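Long-range contact in protein YrdA (Escherichia coli, PDB 3TIO), which binds zinc and belongs to the gamma-class carbonic anhydrase family, though its catalytic role is uncertain: residues S127-G138 and Y141-L152. The protein carries 1 engineered substitution. Sequence-based numbering, arbitrary orientation.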
loop_
_atom_site.group_PDB
_atom_site.type_symbol
_atom_site.label_atom_id
_atom_site.label_comp_id
_atom_site.label_asym_id
_atom_site.label_seq_id
_atom_site.Cartn_x
_atom_site.Cartn_y
_atom_site.Cartn_z
ATOM N N SER A 127 9.788 8.138 1.772
ATOM C CA SER A 127 9.895 9.259 2.693
ATOM C C SER A 127 8.583 9.555 3.397
ATOM O O SER A 127 7.518 9.120 2.961
ATOM C CB SER A 127 10.331 10.520 1.941
ATOM O OG SER A 127 11.633 10.382 1.404
ATOM N N LEU A 128 8.673 10.292 4.498
ATOM C CA LEU A 128 7.491 10.705 5.233
ATOM C C LEU A 128 7.610 12.197 5.507
ATOM O O LEU A 128 8.582 12.654 6.120
ATOM C CB LEU A 128 7.345 9.933 6.548
ATOM C CG LEU A 128 6.036 10.243 7.287
ATOM C CD1 LEU A 128 5.616 9.045 8.125
ATOM C CD2 LEU A 128 6.198 11.486 8.147
ATOM N N VAL A 129 6.634 12.954 5.020
ATOM C CA VAL A 129 6.601 14.399 5.216
ATOM C C VAL A 129 5.588 14.684 6.319
ATOM O O VAL A 129 4.380 14.488 6.136
ATOM C CB VAL A 129 6.176 15.135 3.926
ATOM C CG1 VAL A 129 6.180 16.644 4.159
ATOM C CG2 VAL A 129 7.111 14.764 2.784
ATOM N N PRO A 130 6.068 15.145 7.485
ATOM C CA PRO A 130 5.230 15.463 8.648
ATOM C C PRO A 130 4.157 16.513 8.381
ATOM O O PRO A 130 4.247 17.288 7.431
ATOM C CB PRO A 130 6.244 15.950 9.685
ATOM C CG PRO A 130 7.506 15.258 9.291
ATOM C CD PRO A 130 7.489 15.381 7.793
ATOM N N GLN A 131 3.145 16.540 9.244
ATOM C CA GLN A 131 2.062 17.504 9.113
ATOM C C GLN A 131 2.592 18.934 9.134
ATOM O O GLN A 131 3.488 19.268 9.914
ATOM C CB GLN A 131 1.050 17.328 10.249
ATOM C CG GLN A 131 0.366 15.973 10.281
ATOM C CD GLN A 131 -0.672 15.874 11.384
ATOM O OE1 GLN A 131 -1.637 16.638 11.414
ATOM N NE2 GLN A 131 -0.476 14.931 12.299
ATOM N N ASN A 132 2.036 19.764 8.258
ATOM C CA ASN A 132 2.398 21.173 8.159
ATOM C C ASN A 132 3.839 21.494 7.784
ATOM O O ASN A 132 4.251 22.649 7.878
ATOM C CB ASN A 132 2.058 21.886 9.467
ATOM C CG ASN A 132 0.587 21.793 9.811
ATOM O OD1 ASN A 132 -0.271 22.171 9.017
ATOM N ND2 ASN A 132 0.288 21.288 11.002
ATOM N N LYS A 133 4.616 20.503 7.362
ATOM C CA LYS A 133 5.995 20.797 6.987
ATOM C C LYS A 133 6.052 21.401 5.585
ATOM O O LYS A 133 5.394 20.917 4.663
ATOM C CB LYS A 133 6.868 19.538 7.039
ATOM C CG LYS A 133 8.340 19.826 6.740
ATOM C CD LYS A 133 9.227 18.618 6.986
ATOM C CE LYS A 133 10.691 18.946 6.705
ATOM N NZ LYS A 133 11.213 20.028 7.590
ATOM N N ARG A 134 6.830 22.467 5.434
ATOM C CA ARG A 134 6.983 23.125 4.144
ATOM C C ARG A 134 8.306 22.703 3.511
ATOM O O ARG A 134 9.358 22.773 4.148
ATOM C CB ARG A 134 6.952 24.651 4.314
ATOM C CG ARG A 134 7.303 25.431 3.047
ATOM C CD ARG A 134 7.311 26.932 3.299
ATOM N NE ARG A 134 5.964 27.480 3.427
ATOM C CZ ARG A 134 5.159 27.735 2.400
ATOM N NH1 ARG A 134 5.561 27.497 1.160
ATOM N NH2 ARG A 134 3.947 28.229 2.612
ATOM N N LEU A 135 8.248 22.254 2.261
ATOM C CA LEU A 135 9.450 21.837 1.550
ATOM C C LEU A 135 9.842 22.924 0.556
ATOM O O LEU A 135 9.105 23.220 -0.388
ATOM C CB LEU A 135 9.217 20.507 0.823
ATOM C CG LEU A 135 8.714 19.340 1.683
ATOM C CD1 LEU A 135 8.877 18.037 0.909
ATOM C CD2 LEU A 135 9.483 19.273 2.993
ATOM N N GLU A 136 11.007 23.516 0.792
ATOM C CA GLU A 136 11.535 24.594 -0.034
ATOM C C GLU A 136 11.829 24.195 -1.475
ATOM O O GLU A 136 12.412 23.145 -1.743
ATOM C CB GLU A 136 12.801 25.151 0.616
ATOM C CG GLU A 136 12.557 25.780 1.978
ATOM C CD GLU A 136 13.834 25.968 2.771
ATOM O OE1 GLU A 136 14.800 26.537 2.220
ATOM O OE2 GLU A 136 13.868 25.551 3.949
ATOM N N SER A 137 11.429 25.067 -2.394
ATOM C CA SER A 137 11.621 24.861 -3.821
ATOM C C SER A 137 13.078 24.636 -4.223
ATOM O O SER A 137 13.993 25.245 -3.664
ATOM C CB SER A 137 11.064 26.064 -4.585
ATOM O OG SER A 137 11.324 25.956 -5.971
ATOM N N GLY A 138 13.280 23.747 -5.190
ATOM C CA GLY A 138 14.615 23.475 -5.694
ATOM C C GLY A 138 15.506 22.559 -4.881
ATOM O O GLY A 138 16.722 22.555 -5.075
ATOM N N TYR A 141 14.510 16.175 -0.884
ATOM C CA TYR A 141 14.151 15.815 0.482
ATOM C C TYR A 141 14.096 14.293 0.568
ATOM O O TYR A 141 13.580 13.638 -0.332
ATOM C CB TYR A 141 12.795 16.413 0.866
ATOM C CG TYR A 141 12.848 17.883 1.223
ATOM C CD1 TYR A 141 12.899 18.864 0.233
ATOM C CD2 TYR A 141 12.856 18.291 2.556
ATOM C CE1 TYR A 141 12.956 20.223 0.567
ATOM C CE2 TYR A 141 12.914 19.642 2.902
ATOM C CZ TYR A 141 12.963 20.600 1.903
ATOM O OH TYR A 141 13.021 21.933 2.248
ATOM N N LEU A 142 14.635 13.736 1.650
ATOM C CA LEU A 142 14.669 12.283 1.840
ATOM C C LEU A 142 14.564 11.933 3.317
ATOM O O LEU A 142 15.013 12.692 4.171
ATOM C CB LEU A 142 15.996 11.708 1.330
ATOM C CG LEU A 142 16.547 12.051 -0.055
ATOM C CD1 LEU A 142 18.002 11.619 -0.133
ATOM C CD2 LEU A 142 15.730 11.368 -1.127
ATOM N N GLY A 143 13.976 10.777 3.615
ATOM C CA GLY A 143 13.887 10.345 4.999
ATOM C C GLY A 143 12.517 10.264 5.633
ATOM O O GLY A 143 11.515 10.693 5.066
ATOM N N SER A 144 12.487 9.694 6.833
ATOM C CA SER A 144 11.256 9.545 7.596
ATOM C C SER A 144 11.534 9.926 9.048
ATOM O O SER A 144 12.009 9.103 9.828
ATOM C CB SER A 144 10.761 8.099 7.522
ATOM O OG SER A 144 9.569 7.934 8.270
ATOM N N PRO A 145 11.258 11.186 9.422
ATOM C CA PRO A 145 10.713 12.247 8.571
ATOM C C PRO A 145 11.775 12.796 7.625
ATOM O O PRO A 145 12.973 12.623 7.854
ATOM C CB PRO A 145 10.249 13.286 9.580
ATOM C CG PRO A 145 11.297 13.176 10.640
ATOM C CD PRO A 145 11.443 11.676 10.800
ATOM N N VAL A 146 11.335 13.468 6.568
ATOM C CA VAL A 146 12.270 14.015 5.596
ATOM C C VAL A 146 13.167 15.114 6.137
ATOM O O VAL A 146 12.810 15.843 7.061
ATOM C CB VAL A 146 11.550 14.595 4.351
ATOM C CG1 VAL A 146 10.868 13.487 3.577
ATOM C CG2 VAL A 146 10.550 15.664 4.770
ATOM N N LYS A 147 14.347 15.205 5.537
ATOM C CA LYS A 147 15.327 16.224 5.867
ATOM C C LYS A 147 15.729 16.816 4.525
ATOM O O LYS A 147 15.701 16.122 3.506
ATOM C CB LYS A 147 16.562 15.613 6.536
ATOM C CG LYS A 147 16.332 15.065 7.932
ATOM C CD LYS A 147 17.625 14.519 8.518
ATOM C CE LYS A 147 17.431 14.033 9.944
ATOM N NZ LYS A 147 18.705 13.534 10.535
ATOM N N GLN A 148 16.080 18.096 4.523
ATOM C CA GLN A 148 16.519 18.753 3.302
ATOM C C GLN A 148 17.925 18.212 3.061
ATOM O O GLN A 148 18.818 18.400 3.888
ATOM C CB GLN A 148 16.556 20.266 3.502
ATOM C CG GLN A 148 16.753 21.060 2.223
ATOM C CD GLN A 148 16.718 22.554 2.460
ATOM O OE1 GLN A 148 17.654 23.127 3.017
ATOM N NE2 GLN A 148 15.631 23.192 2.049
ATOM N N ILE A 149 18.117 17.528 1.939
ATOM C CA ILE A 149 19.411 16.933 1.629
ATOM C C ILE A 149 20.366 17.854 0.880
ATOM O O ILE A 149 21.488 18.099 1.333
ATOM C CB ILE A 149 19.234 15.642 0.799
ATOM C CG1 ILE A 149 18.269 14.693 1.512
ATOM C CG2 ILE A 149 20.582 14.959 0.593
ATOM C CD1 ILE A 149 18.737 14.252 2.887
ATOM N N ARG A 150 19.921 18.364 -0.261
ATOM C CA ARG A 150 20.763 19.225 -1.081
ATOM C C ARG A 150 19.940 19.866 -2.187
ATOM O O ARG A 150 18.807 19.462 -2.446
ATOM C CB ARG A 150 21.865 18.388 -1.729
ATOM C CG ARG A 150 21.321 17.297 -2.650
ATOM C CD ARG A 150 22.431 16.551 -3.369
ATOM N NE ARG A 150 21.924 15.442 -4.174
ATOM C CZ ARG A 150 21.165 15.578 -5.257
ATOM N NH1 ARG A 150 20.814 16.787 -5.681
ATOM N NH2 ARG A 150 20.760 14.505 -5.919
ATOM N N PRO A 151 20.501 20.885 -2.854
ATOM C CA PRO A 151 19.762 21.535 -3.938
ATOM C C PRO A 151 19.731 20.593 -5.136
ATOM O O PRO A 151 20.639 19.779 -5.312
ATOM C CB PRO A 151 20.598 22.784 -4.231
ATOM C CG PRO A 151 21.289 23.057 -2.932
ATOM C CD PRO A 151 21.686 21.677 -2.481
ATOM N N LEU A 152 18.688 20.691 -5.951
ATOM C CA LEU A 152 18.588 19.856 -7.139
ATOM C C LEU A 152 19.493 20.451 -8.212
ATOM O O LEU A 152 19.642 21.670 -8.293
ATOM C CB LEU A 152 17.152 19.831 -7.661
ATOM C CG LEU A 152 16.078 19.226 -6.758
ATOM C CD1 LEU A 152 14.733 19.298 -7.460
ATOM C CD2 LEU A 152 16.437 17.786 -6.430
HETATM O O HOH W 1 13.258 22.255 4.952
#
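Leu135 lies over one face of the Tyr141 ring, its methyl CD2 3.7 Å from the ring centroid in a CH-pi contact, while CA of Gln148 covers the opposite face, offset toward the rim. At the edge, in the ring plane, sit the carbonyl O of Glu136 and a water oxygen. The phenol oxygen is gripped by several partners: Glu136 N donates to Tyr141 OH at 2.9 Å with a bent N-H...O angle of 146°, Gln148 NE2 donates to the same oxygen, and the water lies 2.7 Å from it. With CG of Gln148 anti to the backbone N (chi1 -169°) and the chain extended beyond, the amide reaches this hydroxyl. A phenylalanine at Tyr141 would probably leave the N-H of Glu136 and the amide of Gln148 without their shared acceptor. These contacts close the end of a left-handed parallel beta-helix, the fold of hexapeptide-repeat proteins and gamma-class carbonic anhydrases: segment 127-138 belongs to its last turns, and strand 146-151 folds back antiparallel on strand 139-143. Val146 points toward 127-138, and its CG1 presses on Ser127 CB at a tight 3.4 Å while its CG2 meets the bent end of the Lys133 chain. Nearby, CB of Pro145, which follows a cis peptide bond, presses on CG of Pro130 at an equally tight 3.4 Å, the side chains roughly perpendicular. Backbone bonds also join the segments here: Leu128 N donates to Gly143 O at 2.9 Å, and Val146 N to Leu128 O. Ser127 OG takes a weak bond from Gly143 N, its stronger partner being Gly124 O, and Leu128 packs on Ala125 of a neighbouring subunit. Toward the C-terminal helix, Leu152 N donates almost straight (170°) to Gly138 O at 2.8 Å, approaching from above the carbonyl plane.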